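Local atomic coordinates of RTX-adhesin (Marinomonas primoryensis, PDB entry 5IRB), a protein that binds its Antarctic bacterium to diatoms and ice; this piece comprises three calcium-binding, beta-rich domains joined end to end, probably near the cell surface. Residues I21-A26 with A194-A199. Residues are numbered along the deposited sequence; the frame is centred on the assembly and turned at random.
Sequences INAAEA and AGNPYA. With CA (calcium ion), chain C.
Asn22 reaches across to Ala194 from the cap of helix 23-26, at the junction between the first and second domains of the chain. Its ND2 gives a nearly straight hydrogen bond of 2.9 Å to Ala194 O, which lies in the plane of the Asn22 amide, and Asn22 CB packs against Ala194 CB. With CG set between its own backbone N and carbonyl carbon (chi1 69°), the amide turns its other end back to the helix, where Asn22 OD1 accepts from Glu25 N at 2.7 Å. Glu25 OE1 in turn accepts from Asn22 N, completing a capping box. Ala23 N, in the first turn of the helix, donates to Asn196 OD1 at 2.9 Å, tilted 18° from the carbonyl plane, and Ala23 CB rests against the same oxygen at 3.2 Å. A water joins Ala24 N to Asn196 OD1, so this oxygen accepts twice. The Asn196 amide stands 60° from that of Asn22, and its ND2 is held by Lys107 O in the interdomain linker. The same Glu25 OE1 that accepts from Asn22 N also binds calcium, together with OE2; Thr16, Asp18 and Val20 are further ligands. The chemistry is thus polar and directional: one asparagine from each domain links the helix start to the neighbouring loop, and the capping box couples this junction to the calcium site, consistent with a calcium-stiffened domain boundary.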
ATOM      1  N   ILE A  21       3.028 -17.316  25.534  1.00 37.45           N
ATOM      2  CA  ILE A  21       2.576 -18.360  24.637  1.00 37.54           C
ATOM      3  C   ILE A  21       2.193 -17.775  23.265  1.00 38.70           C
ATOM      4  O   ILE A  21       1.271 -16.957  23.170  1.00 38.48           O
ATOM      5  CB  ILE A  21       1.368 -19.103  25.203  1.00 36.35           C
ATOM      6  CG1 ILE A  21       1.747 -19.829  26.509  1.00 35.42           C
ATOM      7  CG2 ILE A  21       0.841 -20.100  24.182  1.00 36.87           C
ATOM      8  CD1 ILE A  21       2.740 -20.953  26.290  1.00 35.85           C
ATOM      9  N   ASN A  22       2.930 -18.160  22.230  1.00 39.95           N
ATOM     10  CA  ASN A  22       2.670 -17.663  20.884  1.00 41.33           C
ATOM     11  C   ASN A  22       1.888 -18.707  20.097  1.00 41.51           C
ATOM     12  O   ASN A  22       1.534 -19.758  20.647  1.00 40.26           O
ATOM     13  CB  ASN A  22       3.979 -17.266  20.160  1.00 43.13           C
ATOM     14  CG  ASN A  22       4.879 -18.457  19.809  1.00 44.12           C
ATOM     15  OD1 ASN A  22       4.474 -19.611  19.858  1.00 43.87           O
ATOM     16  ND2 ASN A  22       6.115 -18.159  19.437  1.00 45.95           N
ATOM     17  N   ALA A  23       1.619 -18.411  18.820  1.00 42.76           N
ATOM     18  CA  ALA A  23       0.819 -19.274  17.955  1.00 43.46           C
ATOM     19  C   ALA A  23       1.411 -20.662  17.827  1.00 44.02           C
ATOM     20  O   ALA A  23       0.691 -21.659  17.839  1.00 44.11           O
ATOM     21  CB  ALA A  23       0.679 -18.635  16.524  1.00 45.33           C
ATOM     22  N   ALA A  24       2.712 -20.726  17.591  1.00 45.18           N
ATOM     23  CA  ALA A  24       3.363 -22.012  17.384  1.00 46.49           C
ATOM     24  C   ALA A  24       3.350 -22.844  18.679  1.00 45.28           C
ATOM     25  O   ALA A  24       3.095 -24.053  18.656  1.00 45.93           O
ATOM     26  CB  ALA A  24       4.783 -21.814  16.881  1.00 48.24           C
ATOM     27  N   GLU A  25       3.593 -22.188  19.810  1.00 43.83           N
ATOM     28  CA  GLU A  25       3.552 -22.869  21.100  1.00 42.63           C
ATOM     29  C   GLU A  25       2.139 -23.376  21.384  1.00 42.22           C
ATOM     30  O   GLU A  25       1.954 -24.538  21.756  1.00 42.07           O
ATOM     31  CB  GLU A  25       4.054 -21.947  22.215  1.00 41.42           C
ATOM     32  CG  GLU A  25       5.552 -21.675  22.103  1.00 42.74           C
ATOM     33  CD  GLU A  25       6.036 -20.626  23.069  1.00 42.43           C
ATOM     34  OE1 GLU A  25       5.264 -19.687  23.364  1.00 41.70           O
ATOM     35  OE2 GLU A  25       7.185 -20.755  23.552  1.00 43.20           O
ATOM     36  N   ALA A  26       1.153 -22.505  21.189  1.00 42.07           N
ATOM     37  CA  ALA A  26      -0.260 -22.858  21.344  1.00 42.19           C
ATOM     38  C   ALA A  26      -0.703 -24.044  20.487  1.00 44.19           C
ATOM     39  O   ALA A  26      -1.566 -24.836  20.895  1.00 44.52           O
ATOM     40  CB  ALA A  26      -1.132 -21.642  21.030  1.00 42.52           C
ATOM     41  N   ALA A 194       6.576 -11.715  19.715  1.00 39.72           N
ATOM     42  CA  ALA A 194       6.426 -13.090  20.199  1.00 39.90           C
ATOM     43  C   ALA A 194       6.773 -14.101  19.121  1.00 40.29           C
ATOM     44  O   ALA A 194       6.680 -15.297  19.353  1.00 43.91           O
ATOM     45  CB  ALA A 194       5.017 -13.327  20.706  1.00 39.87           C
ATOM     46  N   GLY A 195       7.148 -13.635  17.936  1.00 39.98           N
ATOM     47  CA  GLY A 195       7.524 -14.543  16.867  1.00 40.29           C
ATOM     48  C   GLY A 195       6.403 -14.903  15.890  1.00 40.02           C
ATOM     49  O   GLY A 195       6.605 -15.710  14.975  1.00 40.44           O
ATOM     50  N   ASN A 196       5.225 -14.305  16.041  1.00 37.40           N
ATOM     51  CA  ASN A 196       4.154 -14.680  15.146  1.00 37.39           C
ATOM     52  C   ASN A 196       4.334 -13.938  13.841  1.00 36.53           C
ATOM     53  O   ASN A 196       4.537 -12.712  13.834  1.00 35.47           O
ATOM     54  CB  ASN A 196       2.788 -14.344  15.736  1.00 36.79           C
ATOM     55  CG  ASN A 196       2.554 -15.008  17.071  1.00 37.50           C
ATOM     56  OD1 ASN A 196       2.677 -16.236  17.209  1.00 39.26           O
ATOM     57  ND2 ASN A 196       2.221 -14.201  18.071  1.00 35.91           N
ATOM     58  N   PRO A 197       4.245 -14.664  12.722  1.00 38.17           N
ATOM     59  CA  PRO A 197       4.301 -13.911  11.467  1.00 37.62           C
ATOM     60  C   PRO A 197       3.003 -13.167  11.293  1.00 36.11           C
ATOM     61  O   PRO A 197       1.977 -13.592  11.819  1.00 37.71           O
ATOM     62  CB  PRO A 197       4.483 -14.992  10.407  1.00 40.18           C
ATOM     63  CG  PRO A 197       3.971 -16.243  11.037  1.00 42.81           C
ATOM     64  CD  PRO A 197       4.211 -16.119  12.512  1.00 41.00           C
ATOM     65  N   TYR A 198       3.040 -12.054  10.574  1.00 35.05           N
ATOM     66  CA  TYR A 198       1.819 -11.353  10.233  1.00 33.81           C
ATOM     67  C   TYR A 198       1.925 -10.833   8.819  1.00 34.24           C
ATOM     68  O   TYR A 198       3.014 -10.760   8.240  1.00 34.78           O
ATOM     69  CB  TYR A 198       1.550 -10.209  11.203  1.00 32.23           C
ATOM     70  CG  TYR A 198       2.684  -9.207  11.332  1.00 31.30           C
ATOM     71  CD1 TYR A 198       3.026  -8.334  10.279  1.00 29.85           C
ATOM     72  CD2 TYR A 198       3.414  -9.129  12.513  1.00 30.56           C
ATOM     73  CE1 TYR A 198       4.076  -7.415  10.421  1.00 29.35           C
ATOM     74  CE2 TYR A 198       4.447  -8.226  12.662  1.00 30.24           C
ATOM     75  CZ  TYR A 198       4.780  -7.369  11.628  1.00 29.46           C
ATOM     76  OH  TYR A 198       5.830  -6.485  11.829  1.00 29.27           O
ATOM     77  N   ALA A 199       0.781 -10.473   8.262  1.00 34.74           N
ATOM     78  CA  ALA A 199       0.713  -9.952   6.919  1.00 33.91           C
ATOM     79  C   ALA A 199      -0.452  -8.975   6.873  1.00 35.03           C
ATOM     80  O   ALA A 199      -1.497  -9.231   7.466  1.00 36.53           O
ATOM     81  CB  ALA A 199       0.538 -11.076   5.914  1.00 35.58           C
TER
HETATM   82 CA    CA C 601       7.323 -18.609  24.550  1.00 38.49          CA
HETATM   83  O   HOH W   1       4.377 -18.233  16.449  1.00 34.51           O
HETATM   84  O   HOH W   2       7.190 -16.600  22.620  1.00 39.19           O
HETATM   85  O   HOH W   3       8.817 -18.005  22.174  1.00 44.10           O
HETATM   86  O   HOH W   4       9.722 -19.245  24.747  1.00 49.95           O